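Local coordinates for protein putative glycosyltransferase (GalT1) (Streptococcus parasanguinis, PDB 4PHR) that binds UDP and is probably a glycosyltransferase, this piece being its domain of the GT-D fold, crystallised with manganese, at residues C176-I188 and M204-L216. Sequence-based numbering, arbitrary orientation.
With UDP (uridine-5'-diphosphate), chain B.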
# COMPACT_ATOMS: atom_id res chain seq x y z
N CYS A 176 -1.80 -9.95 11.73
CA CYS A 176 -2.79 -9.11 12.37
C CYS A 176 -4.19 -9.41 11.85
O CYS A 176 -4.35 -10.23 10.93
CB CYS A 176 -2.43 -7.65 12.11
SG CYS A 176 -0.73 -7.20 12.62
N PRO A 177 -5.21 -8.74 12.41
CA PRO A 177 -6.56 -9.00 11.90
C PRO A 177 -6.71 -8.58 10.44
O PRO A 177 -6.14 -7.57 10.03
CB PRO A 177 -7.45 -8.15 12.81
CG PRO A 177 -6.66 -8.03 14.08
CD PRO A 177 -5.23 -7.89 13.61
N SER A 178 -7.47 -9.36 9.68
CA SER A 178 -7.72 -9.07 8.27
C SER A 178 -8.71 -7.93 8.08
O SER A 178 -8.84 -7.39 6.99
CB SER A 178 -8.22 -10.32 7.55
OG SER A 178 -9.43 -10.78 8.14
N LYS A 179 -9.41 -7.57 9.15
CA LYS A 179 -10.28 -6.40 9.12
C LYS A 179 -10.23 -5.70 10.47
O LYS A 179 -9.99 -6.33 11.50
CB LYS A 179 -11.71 -6.80 8.74
CG LYS A 179 -12.43 -7.64 9.77
CD LYS A 179 -13.83 -8.00 9.28
CE LYS A 179 -14.74 -8.37 10.44
NZ LYS A 179 -14.16 -9.43 11.30
N ASN A 180 -10.47 -4.39 10.47
CA ASN A 180 -10.48 -3.62 11.71
C ASN A 180 -9.21 -3.77 12.53
O ASN A 180 -9.26 -3.85 13.76
CB ASN A 180 -11.70 -3.95 12.56
CG ASN A 180 -12.96 -3.36 11.99
OD1 ASN A 180 -12.92 -2.45 11.16
ND2 ASN A 180 -14.10 -3.87 12.42
N ALA A 181 -8.07 -3.80 11.86
CA ALA A 181 -6.81 -3.96 12.57
C ALA A 181 -6.53 -2.77 13.49
O ALA A 181 -5.79 -2.91 14.46
CB ALA A 181 -5.67 -4.17 11.60
N PHE A 182 -7.12 -1.62 13.21
CA PHE A 182 -6.81 -0.44 14.00
C PHE A 182 -7.17 -0.61 15.47
O PHE A 182 -6.55 0.00 16.35
CB PHE A 182 -7.45 0.84 13.45
CG PHE A 182 -6.95 2.09 14.13
CD1 PHE A 182 -5.66 2.54 13.91
CD2 PHE A 182 -7.75 2.78 15.03
CE1 PHE A 182 -5.18 3.68 14.55
CE2 PHE A 182 -7.28 3.91 15.69
CZ PHE A 182 -5.99 4.36 15.44
N GLN A 183 -8.15 -1.45 15.74
CA GLN A 183 -8.53 -1.72 17.12
C GLN A 183 -7.36 -2.22 17.95
O GLN A 183 -7.30 -2.01 19.17
CB GLN A 183 -9.66 -2.75 17.18
CG GLN A 183 -10.07 -3.05 18.60
CD GLN A 183 -11.24 -3.99 18.68
OE1 GLN A 183 -12.34 -3.67 18.25
NE2 GLN A 183 -10.99 -5.18 19.23
N TYR A 184 -6.41 -2.88 17.30
CA TYR A 184 -5.28 -3.47 17.99
C TYR A 184 -4.01 -2.67 17.75
O TYR A 184 -2.91 -3.20 17.92
CB TYR A 184 -5.08 -4.92 17.53
CG TYR A 184 -6.29 -5.78 17.81
CD1 TYR A 184 -7.32 -5.90 16.89
CD2 TYR A 184 -6.41 -6.45 19.02
CE1 TYR A 184 -8.43 -6.68 17.15
CE2 TYR A 184 -7.52 -7.23 19.30
CZ TYR A 184 -8.52 -7.34 18.36
OH TYR A 184 -9.62 -8.11 18.63
N TYR A 185 -4.16 -1.39 17.40
CA TYR A 185 -3.00 -0.62 16.95
C TYR A 185 -1.83 -0.59 17.94
O TYR A 185 -0.68 -0.81 17.54
CB TYR A 185 -3.36 0.81 16.56
CG TYR A 185 -2.13 1.53 16.11
CD1 TYR A 185 -1.56 1.26 14.87
CD2 TYR A 185 -1.48 2.43 16.94
CE1 TYR A 185 -0.41 1.89 14.46
CE2 TYR A 185 -0.32 3.07 16.54
CZ TYR A 185 0.21 2.79 15.30
OH TYR A 185 1.36 3.41 14.89
N ASP A 186 -2.11 -0.28 19.21
CA ASP A 186 -1.03 -0.17 20.19
C ASP A 186 -0.21 -1.46 20.28
O ASP A 186 1.02 -1.42 20.34
CB ASP A 186 -1.56 0.22 21.57
CG ASP A 186 -2.05 1.66 21.63
OD1 ASP A 186 -1.76 2.45 20.70
OD2 ASP A 186 -2.70 2.02 22.63
N GLU A 187 -0.90 -2.60 20.29
CA GLU A 187 -0.21 -3.89 20.33
C GLU A 187 0.60 -4.15 19.05
O GLU A 187 1.72 -4.67 19.10
CB GLU A 187 -1.18 -5.04 20.58
CG GLU A 187 -0.50 -6.41 20.67
CD GLU A 187 -1.48 -7.55 20.84
OE1 GLU A 187 -2.70 -7.31 20.72
OE2 GLU A 187 -1.03 -8.69 21.09
N ILE A 188 0.02 -3.81 17.90
CA ILE A 188 0.73 -4.00 16.64
C ILE A 188 2.01 -3.17 16.62
O ILE A 188 3.08 -3.69 16.27
CB ILE A 188 -0.16 -3.63 15.44
CG1 ILE A 188 -1.35 -4.60 15.36
CG2 ILE A 188 0.67 -3.68 14.15
CD1 ILE A 188 -2.47 -4.15 14.43
N MET A 204 1.38 -4.47 5.05
CA MET A 204 0.24 -4.67 4.16
C MET A 204 -0.99 -4.74 5.06
O MET A 204 -1.38 -5.82 5.51
CB MET A 204 0.40 -5.96 3.34
CG MET A 204 1.62 -5.97 2.41
SD MET A 204 3.19 -6.26 3.29
CE MET A 204 4.17 -7.05 2.02
N LEU A 205 -1.58 -3.59 5.35
CA LEU A 205 -2.54 -3.52 6.45
C LEU A 205 -3.51 -2.34 6.33
O LEU A 205 -3.91 -1.75 7.33
CB LEU A 205 -1.81 -3.50 7.81
CG LEU A 205 -2.58 -4.11 8.98
CD1 LEU A 205 -2.66 -5.64 8.86
CD2 LEU A 205 -1.95 -3.72 10.31
N GLY A 206 -3.91 -2.03 5.10
CA GLY A 206 -4.93 -1.01 4.91
C GLY A 206 -4.58 0.30 5.58
O GLY A 206 -3.41 0.70 5.60
N PRO A 207 -5.59 1.01 6.13
CA PRO A 207 -5.31 2.33 6.71
C PRO A 207 -4.41 2.26 7.94
O PRO A 207 -3.65 3.20 8.21
CB PRO A 207 -6.70 2.86 7.09
CG PRO A 207 -7.57 1.66 7.12
CD PRO A 207 -7.03 0.70 6.12
N THR A 208 -4.49 1.15 8.67
CA THR A 208 -3.65 0.98 9.84
C THR A 208 -2.17 1.00 9.46
O THR A 208 -1.33 1.48 10.23
CB THR A 208 -4.02 -0.31 10.59
OG1 THR A 208 -5.40 -0.25 10.96
CG2 THR A 208 -3.17 -0.47 11.85
N ALA A 209 -1.85 0.49 8.27
CA ALA A 209 -0.47 0.48 7.78
C ALA A 209 0.14 1.88 7.76
O ALA A 209 1.32 2.05 8.03
CB ALA A 209 -0.40 -0.14 6.39
N LYS A 210 -0.66 2.89 7.43
CA LYS A 210 -0.12 4.24 7.28
C LYS A 210 0.31 4.80 8.63
O LYS A 210 1.36 5.45 8.76
CB LYS A 210 -1.11 5.16 6.59
CG LYS A 210 -1.41 4.77 5.12
CD LYS A 210 -2.48 3.70 5.04
CE LYS A 210 -2.90 3.35 3.60
NZ LYS A 210 -2.09 2.29 2.94
N VAL A 211 -0.50 4.54 9.65
CA VAL A 211 -0.19 5.02 10.99
C VAL A 211 1.04 4.28 11.51
O VAL A 211 1.94 4.88 12.11
CB VAL A 211 -1.38 4.83 11.95
CG1 VAL A 211 -1.06 5.42 13.33
CG2 VAL A 211 -2.63 5.49 11.38
N LEU A 212 1.08 2.97 11.27
CA LEU A 212 2.22 2.16 11.70
C LEU A 212 3.51 2.68 11.06
O LEU A 212 4.51 2.88 11.75
CB LEU A 212 1.99 0.69 11.33
CG LEU A 212 3.02 -0.31 11.87
CD1 LEU A 212 3.06 -0.24 13.39
CD2 LEU A 212 2.71 -1.72 11.39
N VAL A 213 3.50 2.89 9.75
CA VAL A 213 4.70 3.38 9.07
C VAL A 213 5.13 4.75 9.62
O VAL A 213 6.31 4.98 9.88
CB VAL A 213 4.50 3.43 7.53
CG1 VAL A 213 5.62 4.22 6.86
CG2 VAL A 213 4.43 2.00 6.97
N ALA A 214 4.17 5.65 9.81
CA ALA A 214 4.47 6.97 10.35
C ALA A 214 5.15 6.86 11.72
O ALA A 214 6.18 7.50 11.96
CB ALA A 214 3.21 7.80 10.45
N ASP A 215 4.60 6.04 12.60
CA ASP A 215 5.15 5.92 13.96
C ASP A 215 6.50 5.20 13.98
O ASP A 215 7.38 5.56 14.76
CB ASP A 215 4.16 5.22 14.90
CG ASP A 215 2.96 6.09 15.24
OD1 ASP A 215 2.99 7.32 14.98
OD2 ASP A 215 1.98 5.54 15.80
N LEU A 216 6.67 4.18 13.14
CA LEU A 216 7.94 3.46 13.02
C LEU A 216 9.03 4.39 12.51
O LEU A 216 10.18 4.32 12.93
CB LEU A 216 7.79 2.27 12.06
CG LEU A 216 7.76 0.80 12.47
CD1 LEU A 216 7.60 0.55 13.97
CD2 LEU A 216 6.69 0.06 11.66
N1 UDP B . -5.60 -5.46 5.52
C2 UDP B . -5.56 -6.19 6.68
N3 UDP B . -6.24 -5.74 7.79
C4 UDP B . -6.95 -4.57 7.75
C5 UDP B . -6.99 -3.82 6.58
C6 UDP B . -6.42 -4.37 5.43
O2 UDP B . -4.95 -7.25 6.73
O4 UDP B . -7.52 -4.20 8.79
C1' UDP B . -4.81 -5.92 4.37
C2' UDP B . -5.49 -6.57 3.20
O2' UDP B . -5.75 -7.93 3.47
C3' UDP B . -4.44 -6.39 2.13
C4' UDP B . -3.82 -5.05 2.48
O4' UDP B . -4.22 -4.76 3.82
O3' UDP B . -3.45 -7.39 2.25
C5' UDP B . -4.27 -3.95 1.52
O5' UDP B . -3.72 -2.72 1.96
PA UDP B . -4.02 -1.33 1.21
O1A UDP B . -5.45 -0.99 1.35
O2A UDP B . -3.05 -0.35 1.76
O3A UDP B . -3.71 -1.72 -0.33
PB UDP B . -3.62 -0.85 -1.71
O1B UDP B . -4.87 -1.17 -2.46
O2B UDP B . -2.41 -1.39 -2.38
O3B UDP B . -3.53 0.60 -1.36
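Y185 enters helix 206-218 as a knob into the hole formed by T208, V211, L212 and D215, joining two neighbouring helices of the GT-D fold at the UDP pocket. Y185 CG is anti to its own N (chi1 -180°); although CB does not itself point at helix 206-218, this torsion brings the ring end nearer and into the hole. T208 CG2 meets the ring edge near its plane, 3.8 Å from Y185 CD1, while V211 CG1 approaches obliquely to 3.5 Å from Y185 CZ. At the far end Y185 OH donates to D215 OD2, with ring and carboxylate planes 64° apart; the very short 2.4 Å between these two oxygens is to be read with caution. The other carboxylate oxygen, D215 OD1, forms a salt bridge to R59, which would favour one carboxylate orientation.

On the side of strand 200-204, where L212 also touches V203, I188 CG2 packs on L212 CD2 at 4.0 Å, the two side chains crossing at about a right angle, and I188 CD1 meets L205 CD2 tip to tip. L205 also joins this apolar layer to the nucleotide: its CD2 touches A181 CB, and its CD1 lies 3.5 Å from UDP O2.

The partly exposed F182 stays close at its root, CB 3.4 Å from T208 OG1, and contacts thin out only at the outer ring, where F182 CE1 is 4.5 Å from V211 CG2, beside helix 54-64. Toward the partly exposed P177 the nucleotide links the segments: G206 N donates to O5' and K210 NZ to phosphate oxygen O2A, while A181 N donates to uracil O4. The nearly straight uracil bond, UDP N3 to P177 O, measures 2.9 Å with an N-H...O angle of 169°.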